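Local coordinates for 223aa long hypothetical arylmalonate decarboxylase (Sulfolobus tokodaii, PDB 2DGD), which is of unknown function but is probably a lyase related to the arylmalonate decarboxylases of the aspartate/glutamate racemase clan, at residues I69-H79 with I85-E96. Sequence-based numbering, arbitrary orientation.
Sequences IIIYGRTYGTH and IKRVIKDVVIPE
Val93 is gripped by both of its backbone polar atoms. Its N donates to Ile70 O at 2.8 Å, and its O accepts from Tyr72 N at 2.9 Å. This is a single parallel bridge, centred on Ile71. Beside it the side chains of Ile71 and Val93 point the same way, with CG1 of Ile71 4.0 Å from CB of Val93. The Tyr72 ring lies across Ile85, which covers one ring face with CD1 and CG2. CG of Tyr72 stands anti to the backbone N (chi1 -177°), and this carries the ring to the helix. Tyr72 OH then donates to Tyr76 O, which ties down the ring's hydroxyl. Within this chain, strand 69-72 is an outermost strand of the parallel sheet with 6-13 and 31-38. After helix 82-88 and a type II turn from Ile89 to Val92, the chain meets its outer side at Val93 alone. Farther along, the Glu96 carboxylate meets a face of the His79 ring, planes 75° apart, but its closest approach is doubtful. Thr78 OG1 accepts a weak bond from His79 ND1 and itself donates to Thr75 O. The His79 ring also meets that of Trp128. With an alanine in place of His79, Thr78 OG1 would probably lose its weak donor and Trp128 the ring that meets it. A water joins Arg74 O to Glu96 N.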
loop_
_atom_site.group_PDB
_atom_site.type_symbol
_atom_site.label_atom_id
_atom_site.label_comp_id
_atom_site.label_asym_id
_atom_site.label_seq_id
_atom_site.Cartn_x
_atom_site.Cartn_y
_atom_site.Cartn_z
ATOM N N ILE A 69 20.811 3.254 -28.292
ATOM C CA ILE A 69 21.886 2.278 -28.257
ATOM C C ILE A 69 21.261 0.967 -28.700
ATOM O O ILE A 69 20.052 0.793 -28.584
ATOM C CB ILE A 69 22.487 2.131 -26.847
ATOM C CG1 ILE A 69 23.776 1.319 -26.925
ATOM C CG2 ILE A 69 21.500 1.444 -25.915
ATOM C CD1 ILE A 69 24.565 1.319 -25.646
ATOM N N ILE A 70 22.073 0.050 -29.214
ATOM C CA ILE A 70 21.555 -1.223 -29.692
ATOM C C ILE A 70 22.247 -2.420 -29.073
ATOM O O ILE A 70 23.456 -2.422 -28.882
ATOM C CB ILE A 70 21.666 -1.311 -31.234
ATOM C CG1 ILE A 70 20.712 -0.295 -31.865
ATOM C CG2 ILE A 70 21.373 -2.725 -31.706
ATOM C CD1 ILE A 70 20.722 -0.280 -33.358
ATOM N N ILE A 71 21.462 -3.439 -28.752
ATOM C CA ILE A 71 21.980 -4.663 -28.158
ATOM C C ILE A 71 21.864 -5.759 -29.199
ATOM O O ILE A 71 20.798 -5.936 -29.789
ATOM C CB ILE A 71 21.148 -5.111 -26.931
ATOM C CG1 ILE A 71 21.236 -4.073 -25.814
ATOM C CG2 ILE A 71 21.626 -6.468 -26.446
ATOM C CD1 ILE A 71 20.373 -4.402 -24.614
ATOM N N TYR A 72 22.959 -6.479 -29.433
ATOM C CA TYR A 72 22.961 -7.590 -30.381
ATOM C C TYR A 72 22.643 -8.820 -29.537
ATOM O O TYR A 72 23.529 -9.417 -28.932
ATOM C CB TYR A 72 24.335 -7.741 -31.033
ATOM C CG TYR A 72 24.389 -8.836 -32.073
ATOM C CD1 TYR A 72 23.669 -8.728 -33.261
ATOM C CD2 TYR A 72 25.134 -9.998 -31.854
ATOM C CE1 TYR A 72 23.684 -9.752 -34.206
ATOM C CE2 TYR A 72 25.159 -11.027 -32.792
ATOM C CZ TYR A 72 24.429 -10.897 -33.965
ATOM O OH TYR A 72 24.425 -11.909 -34.896
ATOM N N GLY A 73 21.369 -9.191 -29.494
ATOM C CA GLY A 73 20.957 -10.313 -28.673
ATOM C C GLY A 73 21.076 -11.712 -29.226
ATOM O O GLY A 73 20.175 -12.523 -29.044
ATOM N N ARG A 74 22.177 -12.009 -29.897
ATOM C CA ARG A 74 22.388 -13.343 -30.448
ATOM C C ARG A 74 23.778 -13.784 -30.038
ATOM O O ARG A 74 24.578 -12.974 -29.558
ATOM C CB ARG A 74 22.298 -13.323 -31.973
ATOM C CG ARG A 74 21.039 -12.698 -32.512
ATOM C CD ARG A 74 21.075 -12.636 -34.022
ATOM N NE ARG A 74 21.144 -13.964 -34.620
ATOM C CZ ARG A 74 21.220 -14.190 -35.927
ATOM N NH1 ARG A 74 21.275 -15.431 -36.383
ATOM N NH2 ARG A 74 21.248 -13.177 -36.781
ATOM N N THR A 75 24.062 -15.069 -30.206
ATOM C CA THR A 75 25.382 -15.584 -29.874
ATOM C C THR A 75 26.050 -15.791 -31.218
ATOM O O THR A 75 27.275 -15.776 -31.337
ATOM C CB THR A 75 25.298 -16.930 -29.118
ATOM O OG1 THR A 75 24.506 -16.765 -27.935
ATOM C CG2 THR A 75 26.691 -17.404 -28.714
ATOM N N TYR A 76 25.205 -15.960 -32.229
ATOM C CA TYR A 76 25.634 -16.178 -33.598
ATOM C C TYR A 76 26.568 -15.074 -34.083
ATOM O O TYR A 76 26.226 -13.896 -34.043
ATOM C CB TYR A 76 24.394 -16.273 -34.491
ATOM C CG TYR A 76 24.664 -16.461 -35.965
ATOM C CD1 TYR A 76 24.822 -15.366 -36.808
ATOM C CD2 TYR A 76 24.710 -17.738 -36.527
ATOM C CE1 TYR A 76 25.008 -15.535 -38.182
ATOM C CE2 TYR A 76 24.898 -17.923 -37.898
ATOM C CZ TYR A 76 25.042 -16.818 -38.720
ATOM O OH TYR A 76 25.198 -16.991 -40.077
ATOM N N GLY A 77 27.759 -15.471 -34.522
ATOM C CA GLY A 77 28.731 -14.521 -35.030
ATOM C C GLY A 77 29.510 -13.734 -33.993
ATOM O O GLY A 77 30.375 -12.939 -34.349
ATOM N N THR A 78 29.231 -13.956 -32.715
ATOM C CA THR A 78 29.918 -13.216 -31.669
ATOM C C THR A 78 31.283 -13.779 -31.281
ATOM O O THR A 78 32.159 -13.041 -30.827
ATOM C CB THR A 78 29.043 -13.107 -30.402
ATOM O OG1 THR A 78 28.751 -14.416 -29.899
ATOM C CG2 THR A 78 27.743 -12.391 -30.723
ATOM N N HIS A 79 31.474 -15.079 -31.468
ATOM C CA HIS A 79 32.743 -15.706 -31.112
ATOM C C HIS A 79 33.874 -15.437 -32.106
ATOM O O HIS A 79 34.988 -15.111 -31.702
ATOM C CB HIS A 79 32.550 -17.213 -30.935
ATOM C CG HIS A 79 31.878 -17.590 -29.650
ATOM N ND1 HIS A 79 30.660 -17.076 -29.265
ATOM C CD2 HIS A 79 32.249 -18.446 -28.669
ATOM C CE1 HIS A 79 30.308 -17.597 -28.102
ATOM N NE2 HIS A 79 31.256 -18.432 -27.719
ATOM N N ILE A 85 30.366 -7.186 -36.382
ATOM C CA ILE A 85 29.225 -6.605 -35.690
ATOM C C ILE A 85 29.551 -5.197 -35.194
ATOM O O ILE A 85 28.784 -4.258 -35.416
ATOM C CB ILE A 85 28.821 -7.494 -34.495
ATOM C CG1 ILE A 85 28.499 -8.907 -35.001
ATOM C CG2 ILE A 85 27.624 -6.897 -33.775
ATOM C CD1 ILE A 85 28.219 -9.923 -33.908
ATOM N N LYS A 86 30.692 -5.053 -34.527
ATOM C CA LYS A 86 31.123 -3.759 -34.000
ATOM C C LYS A 86 31.285 -2.764 -35.150
ATOM O O LYS A 86 31.031 -1.573 -34.999
ATOM C CB LYS A 86 32.462 -3.913 -33.279
ATOM C CG LYS A 86 32.557 -5.127 -32.373
ATOM C CD LYS A 86 31.954 -4.864 -31.017
ATOM C CE LYS A 86 33.030 -4.580 -29.979
ATOM N NZ LYS A 86 33.854 -5.790 -29.712
ATOM N N ARG A 87 31.714 -3.273 -36.300
ATOM C CA ARG A 87 31.932 -2.456 -37.487
ATOM C C ARG A 87 30.626 -1.878 -38.018
ATOM O O ARG A 87 30.527 -0.680 -38.293
ATOM C CB ARG A 87 32.594 -3.298 -38.578
ATOM C CG ARG A 87 32.933 -2.532 -39.857
ATOM C CD ARG A 87 33.085 -3.504 -41.022
ATOM N NE ARG A 87 33.993 -4.595 -40.679
ATOM C CZ ARG A 87 34.006 -5.776 -41.290
ATOM N NH1 ARG A 87 34.871 -6.718 -40.914
ATOM N NH2 ARG A 87 33.147 -6.020 -42.272
ATOM N N VAL A 88 29.625 -2.738 -38.165
ATOM C CA VAL A 88 28.328 -2.328 -38.674
ATOM C C VAL A 88 27.553 -1.490 -37.668
ATOM O O VAL A 88 26.962 -0.471 -38.023
ATOM C CB VAL A 88 27.459 -3.553 -39.032
ATOM C CG1 VAL A 88 26.170 -3.104 -39.702
ATOM C CG2 VAL A 88 28.229 -4.494 -39.930
ATOM N N ILE A 89 27.560 -1.917 -36.409
ATOM C CA ILE A 89 26.822 -1.218 -35.361
ATOM C C ILE A 89 27.719 -0.528 -34.345
ATOM O O ILE A 89 28.245 -1.163 -33.431
ATOM C CB ILE A 89 25.887 -2.196 -34.622
ATOM C CG1 ILE A 89 24.990 -2.906 -35.637
ATOM C CG2 ILE A 89 25.029 -1.448 -33.612
ATOM C CD1 ILE A 89 24.190 -4.047 -35.064
ATOM N N LYS A 90 27.878 0.783 -34.510
ATOM C CA LYS A 90 28.708 1.583 -33.618
ATOM C C LYS A 90 28.158 1.561 -32.194
ATOM O O LYS A 90 26.971 1.814 -31.976
ATOM C CB LYS A 90 28.773 3.025 -34.129
ATOM C CG LYS A 90 29.620 3.966 -33.272
ATOM C CD LYS A 90 29.524 5.407 -33.775
ATOM C CE LYS A 90 30.269 6.385 -32.873
ATOM N NZ LYS A 90 31.720 6.055 -32.791
ATOM N N ASP A 91 29.033 1.258 -31.238
ATOM C CA ASP A 91 28.676 1.203 -29.822
ATOM C C ASP A 91 27.706 0.083 -29.463
ATOM O O ASP A 91 27.072 0.122 -28.408
ATOM C CB ASP A 91 28.087 2.540 -29.366
ATOM C CG ASP A 91 29.066 3.684 -29.521
ATOM O OD1 ASP A 91 30.221 3.533 -29.063
ATOM O OD2 ASP A 91 28.680 4.728 -30.093
ATOM N N VAL A 92 27.595 -0.908 -30.340
ATOM C CA VAL A 92 26.710 -2.042 -30.115
ATOM C C VAL A 92 27.070 -2.733 -28.807
ATOM O O VAL A 92 28.236 -2.750 -28.402
ATOM C CB VAL A 92 26.827 -3.077 -31.264
ATOM C CG1 VAL A 92 28.226 -3.660 -31.303
ATOM C CG2 VAL A 92 25.813 -4.185 -31.079
ATOM N N VAL A 93 26.065 -3.290 -28.140
ATOM C CA VAL A 93 26.288 -4.008 -26.899
ATOM C C VAL A 93 26.192 -5.497 -27.194
ATOM O O VAL A 93 25.158 -5.981 -27.658
ATOM C CB VAL A 93 25.235 -3.654 -25.827
ATOM C CG1 VAL A 93 25.370 -4.596 -24.636
ATOM C CG2 VAL A 93 25.420 -2.225 -25.371
ATOM N N ILE A 94 27.278 -6.217 -26.943
ATOM C CA ILE A 94 27.296 -7.654 -27.164
ATOM C C ILE A 94 27.199 -8.293 -25.788
ATOM O O ILE A 94 28.163 -8.299 -25.036
ATOM C CB ILE A 94 28.593 -8.093 -27.879
ATOM C CG1 ILE A 94 28.652 -7.441 -29.263
ATOM C CG2 ILE A 94 28.633 -9.610 -28.019
ATOM C CD1 ILE A 94 29.919 -7.730 -30.025
ATOM N N PRO A 95 26.016 -8.832 -25.440
ATOM C CA PRO A 95 25.798 -9.466 -24.136
ATOM C C PRO A 95 26.942 -10.320 -23.592
ATOM O O PRO A 95 27.297 -10.198 -22.418
ATOM C CB PRO A 95 24.490 -10.246 -24.334
ATOM C CG PRO A 95 24.306 -10.312 -25.823
ATOM C CD PRO A 95 24.842 -9.012 -26.309
ATOM N N GLU A 96 27.526 -11.167 -24.433
ATOM C CA GLU A 96 28.627 -12.026 -24.006
ATOM C C GLU A 96 29.808 -11.206 -23.472
ATOM O O GLU A 96 30.417 -11.560 -22.466
ATOM C CB GLU A 96 29.073 -12.912 -25.172
ATOM C CG GLU A 96 30.155 -13.910 -24.813
ATOM C CD GLU A 96 30.001 -15.224 -25.560
ATOM O OE1 GLU A 96 29.043 -15.983 -25.265
ATOM O OE2 GLU A 96 30.841 -15.495 -26.446
HETATM O O HOH W 1 24.510 0.993 -30.149
HETATM O O HOH W 2 25.936 -12.645 -26.912
#